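Local coordinates for protein DynF (PDB 6UBL) that is of unknown function but belongs to the dynemicin pathway and forms a beta barrel with a bound palmitic acid, consistent with binding a hydrophobic ligand, at residues Y82-E87 with L109-I114; I45-V50 with Y194-R199. All coordinates share one frame; numbering follows the deposited sequence.

Interaction 1: Y82-E87 with L109-I114; sequences YTNLIE and LSAGQI
Thr83 and Gly112 bond to each other twice: Thr83 N donates a hydrogen bond to Gly112 O at 2.9 Å, nearly straight at 168°, and Gly112 N donates one to Thr83 O at 2.9 Å. Thr83 O has a second donor, the side-chain amide of its own neighbour, with Asn84 ND2 at 2.8 Å. The two donors come from opposite faces of the carbonyl plane. Because Asn84 CG lies beside its backbone N (chi1 -72°), the amide folds back to that oxygen; ND2 also bonds to Arg11 O and OD1 to Val13 N, which fixes the rotation of the group and ties the N-terminal segment to the sheet. Farther along, Leu85 N makes a more bent bond to Ser110 O, and a water bridges Leu85 O and Ser110 N.

This is an antiparallel pairing in the wall of the barrel, with two distinct faces. Thr83, Leu85 and Ser110 share one face with Ile114, which touches the bound palmitic acid; Tyr82, Asn84, Ala111 and Gln113 occupy the other. Past the pairing, Ile86 and Glu87 both stand opposite Arg65 in a classic beta bulge.

On the Thr83 face, Thr83 OG1 rests 3.1 Å from Gly112 C, over a residue with no side chain. Leu85 CB meets Ser110 CB at 3.8 Å, while Ser110 OG bonds to Gly136 N. On the other face Leu109 crosses Asn84 at about a right angle, its CD1 3.5 Å from Asn84 OD1, and Ala111 CB lies 3.4 Å from Asn84 ND2. Tyr82 and Gln113 run side by side, ring and amide planes 45° apart, with Tyr82 CE1 3.8 Å from Gln113 NE2. That nitrogen bonds to Tyr194 OH of the second subunit, and the Tyr82 ring also has a cation-pi partner in Arg11.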
loop_
_atom_site.group_PDB
_atom_site.type_symbol
_atom_site.label_atom_id
_atom_site.label_comp_id
_atom_site.label_asym_id
_atom_site.label_seq_id
_atom_site.Cartn_x
_atom_site.Cartn_y
_atom_site.Cartn_z
ATOM N N TYR A 82 -3.174 7.107 -17.170
ATOM C CA TYR A 82 -3.690 6.185 -16.170
ATOM C C TYR A 82 -3.634 4.774 -16.735
ATOM O O TYR A 82 -3.860 4.561 -17.926
ATOM C CB TYR A 82 -5.123 6.576 -15.815
ATOM C CG TYR A 82 -5.116 7.888 -15.069
ATOM C CD1 TYR A 82 -4.949 7.923 -13.697
ATOM C CD2 TYR A 82 -5.191 9.093 -15.757
ATOM C CE1 TYR A 82 -4.900 9.116 -13.011
ATOM C CE2 TYR A 82 -5.141 10.300 -15.084
ATOM C CZ TYR A 82 -5.000 10.297 -13.706
ATOM O OH TYR A 82 -4.948 11.492 -13.019
ATOM N N THR A 83 -3.303 3.813 -15.888
ATOM C CA THR A 83 -3.045 2.453 -16.334
ATOM C C THR A 83 -3.849 1.476 -15.494
ATOM O O THR A 83 -4.177 1.748 -14.341
ATOM C CB THR A 83 -1.555 2.109 -16.197
ATOM O OG1 THR A 83 -1.176 2.214 -14.822
ATOM C CG2 THR A 83 -0.689 3.051 -17.028
ATOM N N ASN A 84 -4.191 0.339 -16.092
ATOM C CA ASN A 84 -4.659 -0.814 -15.340
ATOM C C ASN A 84 -3.820 -2.009 -15.778
ATOM O O ASN A 84 -3.591 -2.202 -16.973
ATOM C CB ASN A 84 -6.119 -1.207 -15.616
ATOM C CG ASN A 84 -7.167 -0.249 -15.045
ATOM O OD1 ASN A 84 -8.355 -0.407 -15.345
ATOM N ND2 ASN A 84 -6.759 0.713 -14.219
ATOM N N LEU A 85 -3.411 -2.838 -14.824
ATOM C CA LEU A 85 -2.774 -4.117 -15.117
ATOM C C LEU A 85 -3.904 -5.130 -15.262
ATOM O O LEU A 85 -4.599 -5.432 -14.291
ATOM C CB LEU A 85 -1.820 -4.488 -13.986
ATOM C CG LEU A 85 -1.119 -5.834 -14.028
ATOM C CD1 LEU A 85 -0.331 -5.991 -15.311
ATOM C CD2 LEU A 85 -0.208 -5.978 -12.809
ATOM N N ILE A 86 -4.116 -5.627 -16.482
ATOM C CA ILE A 86 -5.297 -6.437 -16.772
ATOM C C ILE A 86 -5.026 -7.935 -16.880
ATOM O O ILE A 86 -5.983 -8.730 -16.812
ATOM C CB ILE A 86 -6.075 -5.951 -18.014
ATOM C CG1 ILE A 86 -5.255 -6.129 -19.299
ATOM C CG2 ILE A 86 -6.491 -4.498 -17.859
ATOM C CD1 ILE A 86 -6.035 -5.762 -20.569
ATOM N N GLU A 87 -3.771 -8.341 -17.040
ATOM C CA GLU A 87 -3.454 -9.759 -17.085
ATOM C C GLU A 87 -1.958 -9.888 -16.843
ATOM O O GLU A 87 -1.183 -9.004 -17.228
ATOM C CB GLU A 87 -3.794 -10.378 -18.454
ATOM C CG GLU A 87 -3.881 -11.902 -18.430
ATOM C CD GLU A 87 -4.327 -12.494 -19.753
ATOM O OE1 GLU A 87 -4.391 -11.751 -20.751
ATOM O OE2 GLU A 87 -4.642 -13.708 -19.791
ATOM N N LEU A 109 -8.975 -4.695 -8.778
ATOM C CA LEU A 109 -8.489 -3.892 -9.896
ATOM C C LEU A 109 -7.069 -3.419 -9.577
ATOM O O LEU A 109 -6.863 -2.628 -8.644
ATOM C CB LEU A 109 -9.390 -2.688 -10.172
ATOM C CG LEU A 109 -8.801 -1.812 -11.291
ATOM C CD1 LEU A 109 -8.867 -2.543 -12.639
ATOM C CD2 LEU A 109 -9.473 -0.454 -11.391
ATOM N N SER A 110 -6.092 -3.892 -10.352
ATOM C CA SER A 110 -4.716 -3.411 -10.261
ATOM C C SER A 110 -4.569 -2.200 -11.176
ATOM O O SER A 110 -4.874 -2.284 -12.370
ATOM C CB SER A 110 -3.739 -4.516 -10.663
ATOM O OG SER A 110 -3.756 -5.582 -9.722
ATOM N N ALA A 111 -4.148 -1.068 -10.611
ATOM C CA ALA A 111 -4.237 0.211 -11.301
ATOM C C ALA A 111 -3.076 1.112 -10.907
ATOM O O ALA A 111 -2.539 1.019 -9.802
ATOM C CB ALA A 111 -5.578 0.889 -11.014
ATOM N N GLY A 112 -2.722 2.014 -11.814
ATOM C CA GLY A 112 -1.590 2.881 -11.600
ATOM C C GLY A 112 -1.667 4.114 -12.468
ATOM O O GLY A 112 -2.690 4.402 -13.095
ATOM N N GLN A 113 -0.567 4.857 -12.479
ATOM C CA GLN A 113 -0.520 6.095 -13.241
ATOM C C GLN A 113 0.921 6.479 -13.535
ATOM O O GLN A 113 1.871 5.971 -12.924
ATOM C CB GLN A 113 -1.256 7.225 -12.531
ATOM C CG GLN A 113 -0.695 7.574 -11.169
ATOM C CD GLN A 113 -1.621 8.489 -10.414
ATOM O OE1 GLN A 113 -2.216 8.099 -9.409
ATOM N NE2 GLN A 113 -1.765 9.710 -10.907
ATOM N N ILE A 114 1.062 7.383 -14.502
ATOM C CA ILE A 114 2.346 7.938 -14.915
ATOM C C ILE A 114 2.185 9.450 -14.950
ATOM O O ILE A 114 1.309 9.963 -15.661
ATOM C CB ILE A 114 2.757 7.416 -16.302
ATOM C CG1 ILE A 114 2.770 5.887 -16.332
ATOM C CG2 ILE A 114 4.128 7.960 -16.681
ATOM C CD1 ILE A 114 3.032 5.295 -17.705
HETATM O O HOH W 1 -6.836 -5.649 -12.654
#

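Interaction 2: I45-V50 with Y194-R199; sequences IDTFAV and YLTSLR
Backbone hydrogen bonds join Ile45 to Arg199 and Ala49 to Tyr194 in reciprocal pairs, the shortest running from Ala49 N to Tyr194 O at 2.7 Å. Between them Thr47 bonds to two successive residues: Thr47 N donates to Ser197 O, and Thr47 O accepts from Thr196 N at 2.9 Å. The register slips by one residue here, a beta bulge that interrupts an otherwise regular antiparallel pairing of barrel strands and brings both Thr196 and Ser197 opposite Thr47.

Among polar side chains, Thr196 OG1 sits between its own backbone N and carbonyl carbon (chi1 57°), which carries it to 3.2 Å from Thr47 CG2; its polar partner is Glu55. Thr47 OG1 bonds to Thr57 OG1 and makes at most a weak bond to Ser197 OG. A water links Ile45 O and Ser197 OG on this side.

Of the apolar contacts, Ala49 CB meets Thr196 CG2 at 3.9 Å. The face of Asp46, Phe48, Leu195 and Leu198 is mostly apolar. Phe48 CE1 meets Leu195 CD1 at 3.9 Å, and that methyl also lies 3.5 Å from Thr47 O. The Asp46 carboxylate is set beside Leu198, the two side chains pointing the same way, with Asp46 OD1 3.6 Å from Leu198 CG and hydrogen-bonded to Ser44 OG. An alanine in place of Asp46 would probably leave the Ser44 hydroxyl without this acceptor and uncover one flank of Leu198, whose side chain touches the palmitic acid.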
loop_
_atom_site.group_PDB
_atom_site.type_symbol
_atom_site.label_atom_id
_atom_site.label_comp_id
_atom_site.label_asym_id
_atom_site.label_seq_id
_atom_site.Cartn_x
_atom_site.Cartn_y
_atom_site.Cartn_z
ATOM N N ILE A 45 12.872 -10.418 -9.150
ATOM C CA ILE A 45 13.482 -11.211 -8.089
ATOM C C ILE A 45 12.686 -10.898 -6.830
ATOM O O ILE A 45 12.553 -9.726 -6.457
ATOM C CB ILE A 45 14.968 -10.877 -7.882
ATOM C CG1 ILE A 45 15.767 -11.243 -9.132
ATOM C CG2 ILE A 45 15.513 -11.634 -6.671
ATOM C CD1 ILE A 45 17.163 -10.671 -9.157
ATOM N N ASP A 46 12.104 -11.928 -6.221
ATOM C CA ASP A 46 11.204 -11.777 -5.090
ATOM C C ASP A 46 11.765 -12.553 -3.907
ATOM O O ASP A 46 12.196 -13.697 -4.061
ATOM C CB ASP A 46 9.829 -12.394 -5.354
ATOM C CG ASP A 46 9.156 -11.883 -6.610
ATOM O OD1 ASP A 46 9.801 -11.235 -7.458
ATOM O OD2 ASP A 46 7.947 -12.182 -6.765
ATOM N N THR A 47 11.708 -11.972 -2.715
ATOM C CA THR A 47 12.116 -12.673 -1.503
ATOM C C THR A 47 10.922 -12.902 -0.584
ATOM O O THR A 47 10.154 -11.971 -0.302
ATOM C CB THR A 47 13.212 -11.907 -0.762
ATOM O OG1 THR A 47 14.371 -11.808 -1.608
ATOM C CG2 THR A 47 13.580 -12.632 0.522
ATOM N N PHE A 48 10.781 -14.140 -0.103
ATOM C CA PHE A 48 9.652 -14.551 0.725
ATOM C C PHE A 48 10.175 -15.043 2.068
ATOM O O PHE A 48 11.103 -15.864 2.110
ATOM C CB PHE A 48 8.863 -15.714 0.111
ATOM C CG PHE A 48 8.339 -15.446 -1.270
ATOM C CD1 PHE A 48 7.108 -14.846 -1.470
ATOM C CD2 PHE A 48 9.082 -15.832 -2.379
ATOM C CE1 PHE A 48 6.630 -14.612 -2.745
ATOM C CE2 PHE A 48 8.610 -15.598 -3.650
ATOM C CZ PHE A 48 7.385 -14.991 -3.840
ATOM N N ALA A 49 9.577 -14.563 3.158
ATOM C CA ALA A 49 9.885 -15.050 4.496
ATOM C C ALA A 49 8.728 -15.912 4.992
ATOM O O ALA A 49 7.564 -15.476 4.973
ATOM C CB ALA A 49 10.111 -13.889 5.464
ATOM N N VAL A 50 9.041 -17.138 5.403
ATOM C CA VAL A 50 8.068 -18.033 6.016
ATOM C C VAL A 50 8.395 -18.127 7.505
ATOM O O VAL A 50 9.460 -18.648 7.872
ATOM C CB VAL A 50 8.067 -19.420 5.365
ATOM C CG1 VAL A 50 7.015 -20.304 6.035
ATOM C CG2 VAL A 50 7.805 -19.309 3.874
ATOM N N TYR A 194 5.485 -13.761 4.110
ATOM C CA TYR A 194 5.617 -12.341 3.846
ATOM C C TYR A 194 6.549 -12.142 2.667
ATOM O O TYR A 194 7.617 -12.756 2.595
ATOM C CB TYR A 194 6.174 -11.619 5.085
ATOM C CG TYR A 194 5.262 -11.747 6.285
ATOM C CD1 TYR A 194 5.337 -12.858 7.113
ATOM C CD2 TYR A 194 4.320 -10.780 6.565
ATOM C CE1 TYR A 194 4.504 -12.999 8.202
ATOM C CE2 TYR A 194 3.474 -10.900 7.655
ATOM C CZ TYR A 194 3.568 -12.001 8.465
ATOM O OH TYR A 194 2.725 -12.126 9.549
ATOM N N LEU A 195 6.145 -11.266 1.757
ATOM C CA LEU A 195 7.029 -10.782 0.709
ATOM C C LEU A 195 7.840 -9.652 1.324
ATOM O O LEU A 195 7.274 -8.648 1.782
ATOM C CB LEU A 195 6.183 -10.286 -0.456
ATOM C CG LEU A 195 6.853 -9.740 -1.718
ATOM C CD1 LEU A 195 7.613 -10.844 -2.422
ATOM C CD2 LEU A 195 5.776 -9.151 -2.615
ATOM N N THR A 196 9.160 -9.827 1.382
ATOM C CA THR A 196 10.018 -8.857 2.055
ATOM C C THR A 196 10.752 -7.932 1.093
ATOM O O THR A 196 11.228 -6.873 1.520
ATOM C CB THR A 196 11.042 -9.559 2.960
ATOM O OG1 THR A 196 11.825 -10.475 2.199
ATOM C CG2 THR A 196 10.333 -10.296 4.094
ATOM N N SER A 197 10.915 -8.325 -0.170
ATOM C CA SER A 197 11.462 -7.414 -1.164
ATOM C C SER A 197 11.101 -7.926 -2.547
ATOM O O SER A 197 10.834 -9.113 -2.737
ATOM C CB SER A 197 12.975 -7.251 -1.033
ATOM O OG SER A 197 13.638 -8.410 -1.470
ATOM N N LEU A 198 11.116 -7.010 -3.509
ATOM C CA LEU A 198 10.833 -7.332 -4.898
ATOM C C LEU A 198 11.500 -6.264 -5.750
ATOM O O LEU A 198 11.322 -5.068 -5.494
ATOM C CB LEU A 198 9.322 -7.353 -5.135
ATOM C CG LEU A 198 8.882 -7.930 -6.490
ATOM C CD1 LEU A 198 7.491 -8.510 -6.423
ATOM C CD2 LEU A 198 8.961 -6.828 -7.537
ATOM N N ARG A 199 12.257 -6.699 -6.753
ATOM C CA ARG A 199 12.817 -5.820 -7.761
ATOM C C ARG A 199 12.454 -6.419 -9.109
ATOM O O ARG A 199 12.245 -7.631 -9.228
ATOM C CB ARG A 199 14.339 -5.746 -7.593
ATOM C CG ARG A 199 14.733 -5.422 -6.155
ATOM C CD ARG A 199 16.202 -5.091 -5.998
ATOM N NE ARG A 199 16.389 -3.982 -5.064
ATOM C CZ ARG A 199 16.561 -2.718 -5.436
ATOM N NH1 ARG A 199 16.576 -2.400 -6.724
ATOM N NH2 ARG A 199 16.719 -1.770 -4.524
HETATM O O HOH W 2 14.176 -8.857 -4.318
#

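In the fold
From the N terminus, 45-50, within strand 37-50, comes first in the chain, and its partner 194-199 lies near the C terminus. Inside that long loop, 82-87 and 109-114 pair after only 21 intervening residues, so interaction 1 is a local closure and interaction 2 the long-range one that encloses it without crossing. Strand 54-68 bridges them, pairing with both 37-50 and 81-92. Their centres are about 22 Å apart and they do not touch, yet Ile114 and Leu198 both reach the palmitic acid. Across the dimer, interaction 2 of one copy meets interaction 1 of the other.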